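Local coordinates for uncharacterized protein (Pseudomonas aeruginosa PAO1, PDB 4R1D) that probably serves as the immunity protein Tli4, which binds the type VI secretion lipase Tle4 and protects the bacterium from its own effector, at residues B[90-95]-B[111-116]; B[59-64]-B[82-87]; B[159-164]-B[182-187]. All coordinates share one frame; numbering follows the deposited sequence.

Contact 1. Residues B[90-95]-B[111-116]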
loop_
_atom_site.group_PDB
_atom_site.type_symbol
_atom_site.label_atom_id
_atom_site.label_comp_id
_atom_site.label_asym_id
_atom_site.label_seq_id
_atom_site.Cartn_x
_atom_site.Cartn_y
_atom_site.Cartn_z
ATOM N N SER B 90 -0.192 6.362 -23.361
ATOM C CA SER B 90 -0.754 6.795 -24.639
ATOM C C SER B 90 -2.046 7.591 -24.464
ATOM O O SER B 90 -2.509 8.253 -25.402
ATOM C CB SER B 90 -1.001 5.591 -25.546
ATOM O OG SER B 90 -2.030 4.778 -25.027
ATOM N N LYS B 91 -2.637 7.534 -23.273
ATOM C CA LYS B 91 -3.932 8.184 -23.065
ATOM C C LYS B 91 -3.923 9.312 -22.039
ATOM O O LYS B 91 -4.894 10.075 -21.940
ATOM C CB LYS B 91 -4.979 7.148 -22.691
ATOM C CG LYS B 91 -4.995 5.982 -23.665
ATOM C CD LYS B 91 -6.202 5.094 -23.457
ATOM C CE LYS B 91 -6.277 4.005 -24.531
ATOM N NZ LYS B 91 -5.424 2.818 -24.218
ATOM N N THR B 92 -2.842 9.401 -21.269
ATOM C CA THR B 92 -2.759 10.388 -20.200
ATOM C C THR B 92 -1.421 11.099 -20.165
ATOM O O THR B 92 -0.366 10.507 -20.429
ATOM C CB THR B 92 -3.025 9.775 -18.798
ATOM O OG1 THR B 92 -2.026 8.791 -18.496
ATOM C CG2 THR B 92 -4.416 9.140 -18.739
ATOM N N TYR B 93 -1.495 12.387 -19.842
ATOM C CA TYR B 93 -0.339 13.228 -19.604
ATOM C C TYR B 93 -0.187 13.434 -18.107
ATOM O O TYR B 93 -1.109 13.182 -17.331
ATOM C CB TYR B 93 -0.580 14.624 -20.187
ATOM C CG TYR B 93 -0.853 14.696 -21.674
ATOM C CD1 TYR B 93 -0.030 14.064 -22.591
ATOM C CD2 TYR B 93 -1.926 15.428 -22.154
ATOM C CE1 TYR B 93 -0.289 14.152 -23.961
ATOM C CE2 TYR B 93 -2.188 15.520 -23.505
ATOM C CZ TYR B 93 -1.368 14.882 -24.402
ATOM O OH TYR B 93 -1.643 14.987 -25.750
ATOM N N LEU B 94 0.987 13.917 -17.720
ATOM C CA LEU B 94 1.177 14.539 -16.428
ATOM C C LEU B 94 1.184 16.032 -16.694
ATOM O O LEU B 94 1.937 16.509 -17.555
ATOM C CB LEU B 94 2.530 14.125 -15.865
ATOM C CG LEU B 94 2.851 14.520 -14.426
ATOM C CD1 LEU B 94 1.793 13.958 -13.467
ATOM C CD2 LEU B 94 4.244 14.014 -14.075
ATOM N N LEU B 95 0.332 16.762 -15.984
ATOM C CA LEU B 95 0.328 18.216 -16.050
ATOM C C LEU B 95 0.776 18.761 -14.703
ATOM O O LEU B 95 0.075 18.625 -13.701
ATOM C CB LEU B 95 -1.059 18.739 -16.404
ATOM C CG LEU B 95 -1.211 20.264 -16.401
ATOM C CD1 LEU B 95 -0.211 20.895 -17.358
ATOM C CD2 LEU B 95 -2.638 20.662 -16.749
ATOM N N LYS B 111 0.007 19.168 -9.279
ATOM C CA LYS B 111 0.398 18.256 -10.348
ATOM C C LYS B 111 -0.492 17.030 -10.374
ATOM O O LYS B 111 -0.781 16.438 -9.337
ATOM C CB LYS B 111 1.859 17.825 -10.171
ATOM C CG LYS B 111 2.344 16.800 -11.205
ATOM C CD LYS B 111 3.777 16.371 -10.928
ATOM C CE LYS B 111 3.899 15.661 -9.593
ATOM N NZ LYS B 111 5.273 15.127 -9.369
ATOM N N GLY B 112 -0.927 16.645 -11.567
ATOM C CA GLY B 112 -1.733 15.450 -11.679
ATOM C C GLY B 112 -1.907 15.011 -13.112
ATOM O O GLY B 112 -1.484 15.695 -14.036
ATOM N N LYS B 113 -2.535 13.858 -13.299
ATOM C CA LYS B 113 -2.718 13.336 -14.650
ATOM C C LYS B 113 -3.916 13.961 -15.346
ATOM O O LYS B 113 -4.929 14.279 -14.717
ATOM C CB LYS B 113 -2.842 11.809 -14.609
ATOM C CG LYS B 113 -1.559 11.135 -14.192
ATOM C CD LYS B 113 -1.649 9.626 -14.275
ATOM C CE LYS B 113 -2.102 9.043 -12.953
ATOM N NZ LYS B 113 -1.923 7.570 -12.938
ATOM N N VAL B 114 -3.788 14.126 -16.663
ATOM C CA VAL B 114 -4.834 14.705 -17.483
ATOM C C VAL B 114 -5.000 13.833 -18.734
ATOM O O VAL B 114 -4.022 13.349 -19.292
ATOM C CB VAL B 114 -4.451 16.148 -17.883
ATOM C CG1 VAL B 114 -5.284 16.636 -19.052
ATOM C CG2 VAL B 114 -4.562 17.080 -16.671
ATOM N N SER B 115 -6.234 13.620 -19.168
ATOM C CA SER B 115 -6.446 12.820 -20.371
ATOM C C SER B 115 -6.048 13.592 -21.621
ATOM O O SER B 115 -6.302 14.787 -21.733
ATOM C CB SER B 115 -7.894 12.335 -20.479
ATOM O OG SER B 115 -8.096 11.151 -19.721
ATOM N N VAL B 116 -5.422 12.894 -22.557
ATOM C CA VAL B 116 -5.068 13.495 -23.837
ATOM C C VAL B 116 -6.278 14.205 -24.441
ATOM O O VAL B 116 -6.187 15.361 -24.866
ATOM C CB VAL B 116 -4.560 12.433 -24.816
ATOM C CG1 VAL B 116 -4.356 13.044 -26.202
ATOM C CG2 VAL B 116 -3.267 11.835 -24.307
HETATM O O HOH W 1 -4.171 16.561 -26.333
#
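Val-114 O is gripped by two groups of the facing strand: Tyr-93 N, 2.8 Å away, gives a nearly straight hydrogen bond, and Thr-92 CA brings a C-H...O contact at 3.3 Å. The return bond from Val-114 N to Tyr-93 O completes this hydrogen-bonded antiparallel pair. Leu-95 and Gly-112 form the next such pair, with the non-hydrogen-bonded pair Leu-94 and Lys-113 between them. The two strands make a beta hairpin, and one further backbone bond follows past the strand ends, Val-116 N to Lys-91 O at 2.9 Å.

With CG anti to the carbonyl carbon (chi1 -59°), the Tyr-93 ring leans back over the end of the partner strand and takes a CH-pi contact: Val-116 CG2 lies over one face, 3.9 Å from the ring centroid. The other branch, CG1, touches Tyr-93 OH at 3.4 Å. A water in the ring plane accepts from Tyr-93 OH (3.0 Å) and donates to Val-116 O, probably helping to orient the hydroxyl. On the same face of the sheet, Val-114 CG2 packs on Leu-95 CB, with Ala-122 of helix 119-132 against Val-114, while Trp-84 meets the Tyr-93 ring.

On the other side of the sheet, Leu-94 CD1 lies against the aliphatic chain of Lys-111, 3.7 Å from its CG. Among the neighbouring polar groups, Lys-91 NZ forms a salt bridge with Glu-405 of the partner chain, Ser-115 OG bonds its Asp-402, and Thr-92 OG1 is shared between its Asp-406 and Ser-85. The face with Tyr-93, Val-114 and Leu-95 is thus largely apolar and packs within the chain, whereas Thr-92 and Ser-115, with the preceding Lys-91, offer hydroxyls and a positive charge that probably suit the acidic residues of the partner.

Contact 2. Residues B[59-64]-B[82-87]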
loop_
_atom_site.group_PDB
_atom_site.type_symbol
_atom_site.label_atom_id
_atom_site.label_comp_id
_atom_site.label_asym_id
_atom_site.label_seq_id
_atom_site.Cartn_x
_atom_site.Cartn_y
_atom_site.Cartn_z
ATOM N N GLN B 59 14.430 12.991 -21.265
ATOM C CA GLN B 59 13.823 11.676 -21.114
ATOM C C GLN B 59 13.072 11.230 -22.355
ATOM O O GLN B 59 12.568 12.046 -23.124
ATOM C CB GLN B 59 12.957 11.620 -19.852
ATOM C CG GLN B 59 13.782 11.837 -18.589
ATOM C CD GLN B 59 12.940 12.033 -17.347
ATOM O OE1 GLN B 59 11.808 11.552 -17.264
ATOM N NE2 GLN B 59 13.489 12.752 -16.370
ATOM N N ARG B 60 13.026 9.917 -22.551
ATOM C CA ARG B 60 12.475 9.340 -23.765
ATOM C C ARG B 60 11.328 8.385 -23.480
ATOM O O ARG B 60 11.437 7.512 -22.628
ATOM C CB ARG B 60 13.575 8.593 -24.519
ATOM C CG ARG B 60 14.694 9.494 -24.995
ATOM C CD ARG B 60 14.177 10.525 -25.982
ATOM N NE ARG B 60 15.226 11.448 -26.402
ATOM C CZ ARG B 60 15.388 12.677 -25.917
ATOM N NH1 ARG B 60 14.557 13.146 -24.999
ATOM N NH2 ARG B 60 16.377 13.445 -26.361
ATOM N N HIS B 61 10.237 8.565 -24.215
ATOM C CA HIS B 61 9.135 7.618 -24.237
ATOM C C HIS B 61 9.645 6.375 -24.956
ATOM O O HIS B 61 10.628 6.449 -25.697
ATOM C CB HIS B 61 7.965 8.243 -24.990
ATOM C CG HIS B 61 6.711 7.427 -24.980
ATOM N ND1 HIS B 61 5.646 7.706 -24.150
ATOM C CD2 HIS B 61 6.336 6.364 -25.732
ATOM C CE1 HIS B 61 4.674 6.840 -24.381
ATOM N NE2 HIS B 61 5.068 6.015 -25.337
ATOM N N LYS B 62 9.015 5.227 -24.729
ATOM C CA LYS B 62 9.512 4.001 -25.355
ATOM C C LYS B 62 9.254 3.996 -26.859
ATOM O O LYS B 62 9.942 3.303 -27.606
ATOM C CB LYS B 62 8.911 2.746 -24.711
ATOM C CG LYS B 62 9.262 2.555 -23.236
ATOM C CD LYS B 62 10.759 2.416 -22.994
ATOM C CE LYS B 62 11.043 2.153 -21.518
ATOM N NZ LYS B 62 12.499 2.140 -21.208
ATOM N N SER B 63 8.264 4.763 -27.300
ATOM C CA SER B 63 7.909 4.775 -28.717
ATOM C C SER B 63 7.568 6.152 -29.295
ATOM O O SER B 63 7.670 6.351 -30.505
ATOM C CB SER B 63 6.758 3.801 -28.988
ATOM O OG SER B 63 5.559 4.230 -28.365
ATOM N N LYS B 64 7.173 7.096 -28.443
ATOM C CA LYS B 64 6.681 8.391 -28.917
ATOM C C LYS B 64 7.693 9.539 -28.870
ATOM O O LYS B 64 7.322 10.699 -29.069
ATOM C CB LYS B 64 5.421 8.803 -28.149
ATOM C CG LYS B 64 4.269 7.820 -28.251
ATOM C CD LYS B 64 2.980 8.464 -27.767
ATOM C CE LYS B 64 1.823 7.477 -27.787
ATOM N NZ LYS B 64 1.505 6.989 -29.156
ATOM N N LEU B 82 3.775 19.980 -19.360
ATOM C CA LEU B 82 3.014 18.824 -19.810
ATOM C C LEU B 82 3.960 17.774 -20.351
ATOM O O LEU B 82 4.748 18.038 -21.272
ATOM C CB LEU B 82 2.018 19.241 -20.900
ATOM C CG LEU B 82 0.982 18.185 -21.291
ATOM C CD1 LEU B 82 -0.074 18.075 -20.220
ATOM C CD2 LEU B 82 0.338 18.583 -22.618
ATOM N N SER B 83 3.888 16.580 -19.772
ATOM C CA SER B 83 4.723 15.461 -20.193
ATOM C C SER B 83 3.847 14.226 -20.291
ATOM O O SER B 83 2.730 14.229 -19.788
ATOM C CB SER B 83 5.864 15.232 -19.190
ATOM O OG SER B 83 5.357 14.918 -17.896
ATOM N N TRP B 84 4.330 13.180 -20.957
ATOM C CA TRP B 84 3.652 11.884 -20.895
ATOM C C TRP B 84 3.653 11.377 -19.451
ATOM O O TRP B 84 4.612 11.593 -18.722
ATOM C CB TRP B 84 4.335 10.871 -21.819
ATOM C CG TRP B 84 3.972 11.086 -23.259
ATOM C CD1 TRP B 84 4.809 11.457 -24.272
ATOM C CD2 TRP B 84 2.671 10.956 -23.838
ATOM N NE1 TRP B 84 4.106 11.563 -25.453
ATOM C CE2 TRP B 84 2.791 11.261 -25.211
ATOM C CE3 TRP B 84 1.412 10.614 -23.333
ATOM C CZ2 TRP B 84 1.704 11.227 -26.078
ATOM C CZ3 TRP B 84 0.336 10.578 -24.198
ATOM C CH2 TRP B 84 0.489 10.884 -25.555
ATOM N N SER B 85 2.588 10.693 -19.041
ATOM C CA SER B 85 2.485 10.246 -17.649
ATOM C C SER B 85 3.387 9.053 -17.325
ATOM O O SER B 85 3.614 8.738 -16.153
ATOM C CB SER B 85 1.037 9.938 -17.281
ATOM O OG SER B 85 0.556 8.856 -18.038
ATOM N N SER B 86 3.887 8.380 -18.358
ATOM C CA SER B 86 4.911 7.351 -18.203
ATOM C C SER B 86 5.581 7.119 -19.539
ATOM O O SER B 86 5.148 7.656 -20.560
ATOM C CB SER B 86 4.321 6.024 -17.719
ATOM O OG SER B 86 3.827 5.280 -18.821
ATOM N N GLU B 87 6.621 6.295 -19.539
ATOM C CA GLU B 87 7.347 6.042 -20.772
ATOM C C GLU B 87 6.614 5.116 -21.737
ATOM O O GLU B 87 7.120 4.832 -22.825
ATOM C CB GLU B 87 8.766 5.554 -20.470
ATOM C CG GLU B 87 9.577 6.628 -19.762
ATOM C CD GLU B 87 11.011 6.230 -19.492
ATOM O OE1 GLU B 87 11.378 5.064 -19.762
ATOM O OE2 GLU B 87 11.770 7.098 -19.004
HETATM O O HOH W 2 10.602 9.486 -18.248
HETATM O O HOH W 3 13.917 8.201 -20.347
HETATM O O HOH W 4 5.539 12.439 -27.861
#
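Arg-60 O lies 3.4 Å from Glu-87 CD, beside a carboxylate whose OE2 takes hydrogens from two waters: one also donates to Gln-59 OE1, and the other accepts from Arg-60 N. His-61 follows, its CG anti to the backbone N (chi1 -175°), which swings the imidazole in between Glu-87 O, 3.2 Å above the ring plane and over its centre, and Lys-64 CG on the opposite face. The imidazole edge points at the face of the Trp-84 indole in an edge-to-face pair, with planes at 58° and centroids of the imidazole and the five-membered indole ring 4.9 Å apart. The loop leading from helix 42-58 to strand 68-73 is thus closed over the end of strand 79-84 and the turn after it. Lys-62 N donates to Glu-87 O at 2.7 Å, within the carbonyl plane, while Lys-62 NZ makes a long salt bridge of 3.4 Å with Glu-87 OE1. Lys-64 crosses the indole at about a right angle, its CD 3.5 Å from Trp-84 CZ2. Its carbonyl O accepts from a water lying in the indole plane, which in turn accepts from Trp-84 NE1 at 2.9 Å.

Contact 3. Residues B[159-164]-B[182-187]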
loop_
_atom_site.group_PDB
_atom_site.type_symbol
_atom_site.label_atom_id
_atom_site.label_comp_id
_atom_site.label_asym_id
_atom_site.label_seq_id
_atom_site.Cartn_x
_atom_site.Cartn_y
_atom_site.Cartn_z
ATOM N N PHE B 159 -19.095 24.937 -8.379
ATOM C CA PHE B 159 -18.704 23.599 -7.961
ATOM C C PHE B 159 -17.385 23.151 -8.580
ATOM O O PHE B 159 -17.131 23.371 -9.762
ATOM C CB PHE B 159 -19.789 22.569 -8.269
ATOM C CG PHE B 159 -19.414 21.194 -7.831
ATOM C CD1 PHE B 159 -19.536 20.835 -6.499
ATOM C CD2 PHE B 159 -18.879 20.284 -8.726
ATOM C CE1 PHE B 159 -19.157 19.579 -6.069
ATOM C CE2 PHE B 159 -18.498 19.022 -8.306
ATOM C CZ PHE B 159 -18.640 18.668 -6.974
ATOM N N GLN B 160 -16.544 22.522 -7.763
ATOM C CA GLN B 160 -15.342 21.840 -8.232
ATOM C C GLN B 160 -15.090 20.710 -7.243
ATOM O O GLN B 160 -15.539 20.790 -6.096
ATOM C CB GLN B 160 -14.149 22.792 -8.237
ATOM C CG GLN B 160 -13.940 23.470 -6.900
ATOM C CD GLN B 160 -12.798 24.468 -6.904
ATOM O OE1 GLN B 160 -12.328 24.896 -7.958
ATOM N NE2 GLN B 160 -12.338 24.838 -5.713
ATOM N N VAL B 161 -14.397 19.655 -7.667
ATOM C CA VAL B 161 -14.021 18.608 -6.719
ATOM C C VAL B 161 -12.896 19.151 -5.831
ATOM O O VAL B 161 -11.851 19.570 -6.331
ATOM C CB VAL B 161 -13.545 17.329 -7.417
ATOM C CG1 VAL B 161 -12.915 16.376 -6.410
ATOM C CG2 VAL B 161 -14.693 16.651 -8.164
ATOM N N GLU B 162 -13.122 19.135 -4.520
ATOM C CA GLU B 162 -12.202 19.750 -3.573
ATOM C C GLU B 162 -12.238 18.972 -2.267
ATOM O O GLU B 162 -13.270 18.422 -1.884
ATOM C CB GLU B 162 -12.557 21.242 -3.346
ATOM C CG GLU B 162 -13.951 21.483 -2.815
ATOM C CD GLU B 162 -14.276 22.961 -2.650
ATOM O OE1 GLU B 162 -13.756 23.776 -3.445
ATOM O OE2 GLU B 162 -15.043 23.295 -1.719
ATOM N N ARG B 163 -11.104 18.925 -1.581
ATOM C CA ARG B 163 -10.979 18.087 -0.404
ATOM C C ARG B 163 -9.849 18.621 0.444
ATOM O O ARG B 163 -8.890 19.192 -0.081
ATOM C CB ARG B 163 -10.687 16.629 -0.834
ATOM C CG ARG B 163 -10.209 15.704 0.295
ATOM C CD ARG B 163 -10.279 14.231 -0.123
ATOM N NE ARG B 163 -9.366 13.876 -1.216
ATOM C CZ ARG B 163 -8.126 13.431 -1.031
ATOM N NH1 ARG B 163 -7.629 13.311 0.203
ATOM N NH2 ARG B 163 -7.380 13.102 -2.073
ATOM N N PHE B 164 -9.976 18.458 1.754
ATOM C CA PHE B 164 -8.847 18.674 2.648
ATOM C C PHE B 164 -8.754 17.577 3.691
ATOM O O PHE B 164 -9.707 16.836 3.941
ATOM C CB PHE B 164 -8.904 20.060 3.321
ATOM C CG PHE B 164 -10.021 20.226 4.330
ATOM C CD1 PHE B 164 -9.915 19.707 5.611
ATOM C CD2 PHE B 164 -11.169 20.927 3.997
ATOM C CE1 PHE B 164 -10.949 19.869 6.540
ATOM C CE2 PHE B 164 -12.198 21.111 4.917
ATOM C CZ PHE B 164 -12.090 20.588 6.189
ATOM N N SER B 182 -12.810 17.000 4.665
ATOM C CA SER B 182 -14.013 17.211 3.859
ATOM C C SER B 182 -13.715 16.772 2.437
ATOM O O SER B 182 -12.584 16.926 1.945
ATOM C CB SER B 182 -14.481 18.685 3.878
ATOM O OG SER B 182 -13.848 19.450 2.866
ATOM N N SER B 183 -14.727 16.230 1.776
ATOM C CA SER B 183 -14.572 15.737 0.428
ATOM C C SER B 183 -15.901 15.915 -0.293
ATOM O O SER B 183 -16.942 15.506 0.219
ATOM C CB SER B 183 -14.196 14.251 0.482
ATOM O OG SER B 183 -14.161 13.701 -0.823
ATOM N N THR B 184 -15.883 16.528 -1.471
ATOM C CA THR B 184 -17.120 16.707 -2.228
ATOM C C THR B 184 -17.708 15.339 -2.585
ATOM O O THR B 184 -16.973 14.377 -2.805
ATOM C CB THR B 184 -16.913 17.531 -3.533
ATOM O OG1 THR B 184 -15.748 17.067 -4.225
ATOM C CG2 THR B 184 -16.769 19.037 -3.240
ATOM N N GLY B 185 -19.034 15.265 -2.641
ATOM C CA GLY B 185 -19.721 14.028 -2.965
ATOM C C GLY B 185 -20.196 13.276 -1.738
ATOM O O GLY B 185 -19.514 13.225 -0.706
ATOM N N ALA B 186 -21.377 12.675 -1.843
ATOM C CA ALA B 186 -21.920 11.910 -0.732
ATOM C C ALA B 186 -21.138 10.619 -0.572
ATOM O O ALA B 186 -20.845 9.942 -1.552
ATOM C CB ALA B 186 -23.393 11.606 -0.958
ATOM N N GLU B 187 -20.779 10.281 0.661
ATOM C CA GLU B 187 -20.201 8.967 0.894
ATOM C C GLU B 187 -21.255 7.911 0.551
ATOM O O GLU B 187 -22.464 8.164 0.635
ATOM C CB GLU B 187 -19.735 8.834 2.345
ATOM C CG GLU B 187 -18.954 7.570 2.643
ATOM C CD GLU B 187 -17.807 7.335 1.676
ATOM O OE1 GLU B 187 -18.045 6.694 0.631
ATOM O OE2 GLU B 187 -16.677 7.785 1.961
HETATM O O HOH W 5 -14.770 19.211 0.360
#
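At the open end of the beta hairpin of strands 162-169 and 176-183, Thr-184 N donates to Glu-162 O at 3.3 Å, and a water gives that oxygen a second hydrogen at 2.8 Å. The same water also hydrogen-bonds Ser-182 OG at 2.7 Å, so it bridges the two strands beside their backbone pairing. Two residues further along, Phe-164 and Ser-182 form a hydrogen-bonded antiparallel pair: Phe-164 N donates to Ser-182 O at 3.0 Å within the carbonyl plane, and Ser-182 N returns to Phe-164 O at 3.2 Å. Ser-182 O also receives a C-H...O contact from Arg-163 CA.

Although its hydrogen goes to Phe-164 O, Ser-182 N lies over the centre of the Phe-164 ring. The phenyl folds back over the neighbouring strand because CG stands between the backbone N and the carbonyl carbon (chi1 69°).

Glu-162 N gives a weak hydrogen bond to Thr-184 OG1 at 3.4 Å. The Glu-162 carboxylate is held at both oxygens: Gln-160 NE2 donates to Glu-162 OE1 at 2.9 Å, the oxygen lying in the amide plane, and Arg-13 makes a salt bridge to OE2. On the other side of the hairpin the polar ends of Arg-163 and Ser-183 bond to Gln-110 and Glu-104 of the partner chain, which places this part of the C-terminal domain in the interface. Beyond the paired strands, Phe-159 comes from the opposite direction to Thr-184, its CE1 3.7 Å from Thr-184 CG2.

In the fold
The contacts follow one another along the chain in the order 2, 1, 3, each closing before the next opens. Contacts 1 and 2 belong to the N-terminal domain and adjoin, their centres about 11 Å apart: strands 79-84 and 92-100 are neighbours in the same sheet, and Leu-94 N probably bonds Ser-83 O. Contact 3 lies in the C-terminal domain, its centre about 21 Å from that of contact 1 and 31 Å from that of contact 2, without touching either. Strands 23-30 and 33-38 lie between the hairpins of contacts 1 and 3. All three contacts reach the partner chain, so both halves of the protein take part in binding it, consistent with an inhibitor that binds its lipase through both halves.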